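Local structure of superoxide dismutase (Methanothermobacter thermautotrophicus, 1MA1) at residues 126-131 against 148-153. The protein catalyses the dismutation of superoxide to hydrogen peroxide and molecular oxygen, using one iron ion per subunit of a homotetramer. Residues are numbered along the deposited sequence; the frame is centred on the assembly and turned at random.
Sequences SAEGSG and QVEKHN
G131 and E150 pair where an antiparallel β-sheet begins: in the C-terminal domain of this iron superoxide dismutase, the loop after helix 113-125 enters strand 131-138 beside the end of strand 143-150. The evidence is a non-hydrogen-bonded antiparallel pair, with G131 CA 4.1 Å from E150 CA. Next to this pair, K151 N donates to S130 O over 2.9 Å; the donor stands above the carbonyl plane, 53° out of it. The same oxygen also receives a CA-H...O contact from E150 CA. G131, which has no side chain, lies close to the iron ligand D167.

Farther back along the loop, Q148 reaches S126 and A127 with CG anti to its backbone N (chi1 -174°). Its CD lies 3.7 Å from A127 CA, while NE2 makes a weak hydrogen bond to S126 OG, but its main acceptor is A123 O. S126 OG is also hydrogen-bonded to Q122 O. An alanine in place of Q148 would probably leave A123 O without this donor and open a gap beside A127.

E128 and E150 bring like charges together, a proximity probably offset by lysines of other subunits: K65 and K69 of the second subunit bridge to E128 and E150 respectively, and K151 of the third bridges to both. The buried loop thus meets the tetramer interface, where E128 OE1 and E150 OE2 lie 3.8 Å apart with their carboxylate planes at 41°.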
loop_
_atom_site.group_PDB
_atom_site.type_symbol
_atom_site.label_atom_id
_atom_site.label_comp_id
_atom_site.label_asym_id
_atom_site.label_seq_id
_atom_site.Cartn_x
_atom_site.Cartn_y
_atom_site.Cartn_z
ATOM N N SER A 126 -0.296 -12.683 -11.670
ATOM C CA SER A 126 -1.115 -12.614 -10.456
ATOM C C SER A 126 -1.114 -11.252 -9.771
ATOM O O SER A 126 -1.807 -11.077 -8.780
ATOM C CB SER A 126 -0.653 -13.659 -9.453
ATOM O OG SER A 126 0.646 -13.350 -9.005
ATOM N N ALA A 127 -0.338 -10.303 -10.286
ATOM C CA ALA A 127 -0.238 -8.978 -9.679
ATOM C C ALA A 127 -1.595 -8.296 -9.641
ATOM O O ALA A 127 -2.271 -8.204 -10.658
ATOM C CB ALA A 127 0.742 -8.110 -10.465
ATOM N N GLU A 128 -1.983 -7.802 -8.474
ATOM C CA GLU A 128 -3.302 -7.201 -8.317
ATOM C C GLU A 128 -3.257 -5.793 -8.859
ATOM O O GLU A 128 -2.719 -4.895 -8.225
ATOM C CB GLU A 128 -3.736 -7.190 -6.841
ATOM C CG GLU A 128 -3.677 -8.568 -6.204
ATOM C CD GLU A 128 -3.959 -8.558 -4.705
ATOM O OE1 GLU A 128 -3.887 -7.461 -4.100
ATOM O OE2 GLU A 128 -4.241 -9.650 -4.133
ATOM N N GLY A 129 -3.818 -5.607 -10.047
ATOM C CA GLY A 129 -3.815 -4.290 -10.659
ATOM C C GLY A 129 -2.476 -3.990 -11.290
ATOM O O GLY A 129 -1.780 -4.910 -11.737
ATOM N N SER A 130 -2.116 -2.706 -11.327
ATOM C CA SER A 130 -0.878 -2.243 -11.965
ATOM C C SER A 130 0.341 -2.802 -11.250
ATOM O O SER A 130 0.407 -2.781 -10.021
ATOM C CB SER A 130 -0.797 -0.723 -11.917
ATOM O OG SER A 130 -2.025 -0.133 -12.269
ATOM N N GLY A 131 1.319 -3.285 -12.005
ATOM C CA GLY A 131 2.592 -3.604 -11.391
ATOM C C GLY A 131 3.543 -4.324 -12.317
ATOM O O GLY A 131 3.352 -4.331 -13.531
ATOM N N GLN A 148 7.447 -8.853 -6.765
ATOM C CA GLN A 148 6.246 -8.427 -7.472
ATOM C C GLN A 148 5.921 -7.016 -7.049
ATOM O O GLN A 148 5.447 -6.807 -5.950
ATOM C CB GLN A 148 5.075 -9.339 -7.140
ATOM C CG GLN A 148 3.850 -9.049 -7.951
ATOM C CD GLN A 148 2.640 -9.755 -7.420
ATOM O OE1 GLN A 148 2.080 -9.365 -6.386
ATOM N NE2 GLN A 148 2.227 -10.818 -8.113
ATOM N N VAL A 149 6.197 -6.052 -7.920
ATOM C CA VAL A 149 6.019 -4.651 -7.598
ATOM C C VAL A 149 4.618 -4.210 -7.976
ATOM O O VAL A 149 4.216 -4.378 -9.120
ATOM C CB VAL A 149 6.983 -3.788 -8.375
ATOM C CG1 VAL A 149 6.739 -2.313 -8.009
ATOM C CG2 VAL A 149 8.422 -4.253 -8.101
ATOM N N GLU A 150 3.876 -3.650 -7.022
ATOM C CA GLU A 150 2.620 -2.989 -7.326
ATOM C C GLU A 150 2.883 -1.546 -7.645
ATOM O O GLU A 150 3.849 -0.972 -7.130
ATOM C CB GLU A 150 1.654 -3.090 -6.153
ATOM C CG GLU A 150 1.231 -4.522 -5.914
ATOM C CD GLU A 150 0.038 -4.651 -4.993
ATOM O OE1 GLU A 150 -0.193 -3.730 -4.199
ATOM O OE2 GLU A 150 -0.657 -5.685 -5.050
ATOM N N LYS A 151 2.045 -0.956 -8.498
ATOM C CA LYS A 151 2.373 0.323 -9.109
ATOM C C LYS A 151 3.830 0.373 -9.605
ATOM O O LYS A 151 4.243 -0.484 -10.377
ATOM C CB LYS A 151 2.114 1.436 -8.096
ATOM C CG LYS A 151 0.649 1.640 -7.845
ATOM C CD LYS A 151 0.382 2.281 -6.506
ATOM C CE LYS A 151 0.855 3.710 -6.431
ATOM N NZ LYS A 151 0.527 4.312 -5.104
ATOM N N HIS A 152 4.608 1.366 -9.189
ATOM C CA HIS A 152 6.021 1.351 -9.556
ATOM C C HIS A 152 6.948 1.296 -8.334
ATOM O O HIS A 152 8.151 1.527 -8.480
ATOM C CB HIS A 152 6.431 2.587 -10.383
ATOM C CG HIS A 152 5.629 2.815 -11.631
ATOM N ND1 HIS A 152 5.564 1.897 -12.653
ATOM C CD2 HIS A 152 4.905 3.888 -12.038
ATOM C CE1 HIS A 152 4.835 2.390 -13.640
ATOM N NE2 HIS A 152 4.425 3.595 -13.293
ATOM N N ASN A 153 6.407 1.021 -7.141
ATOM C CA ASN A 153 7.092 1.417 -5.916
ATOM C C ASN A 153 6.529 0.759 -4.661
ATOM O O ASN A 153 6.809 1.187 -3.546
ATOM C CB ASN A 153 7.048 2.943 -5.773
ATOM C CG ASN A 153 5.628 3.477 -5.667
ATOM O OD1 ASN A 153 4.692 2.970 -6.306
ATOM N ND2 ASN A 153 5.468 4.515 -4.873
#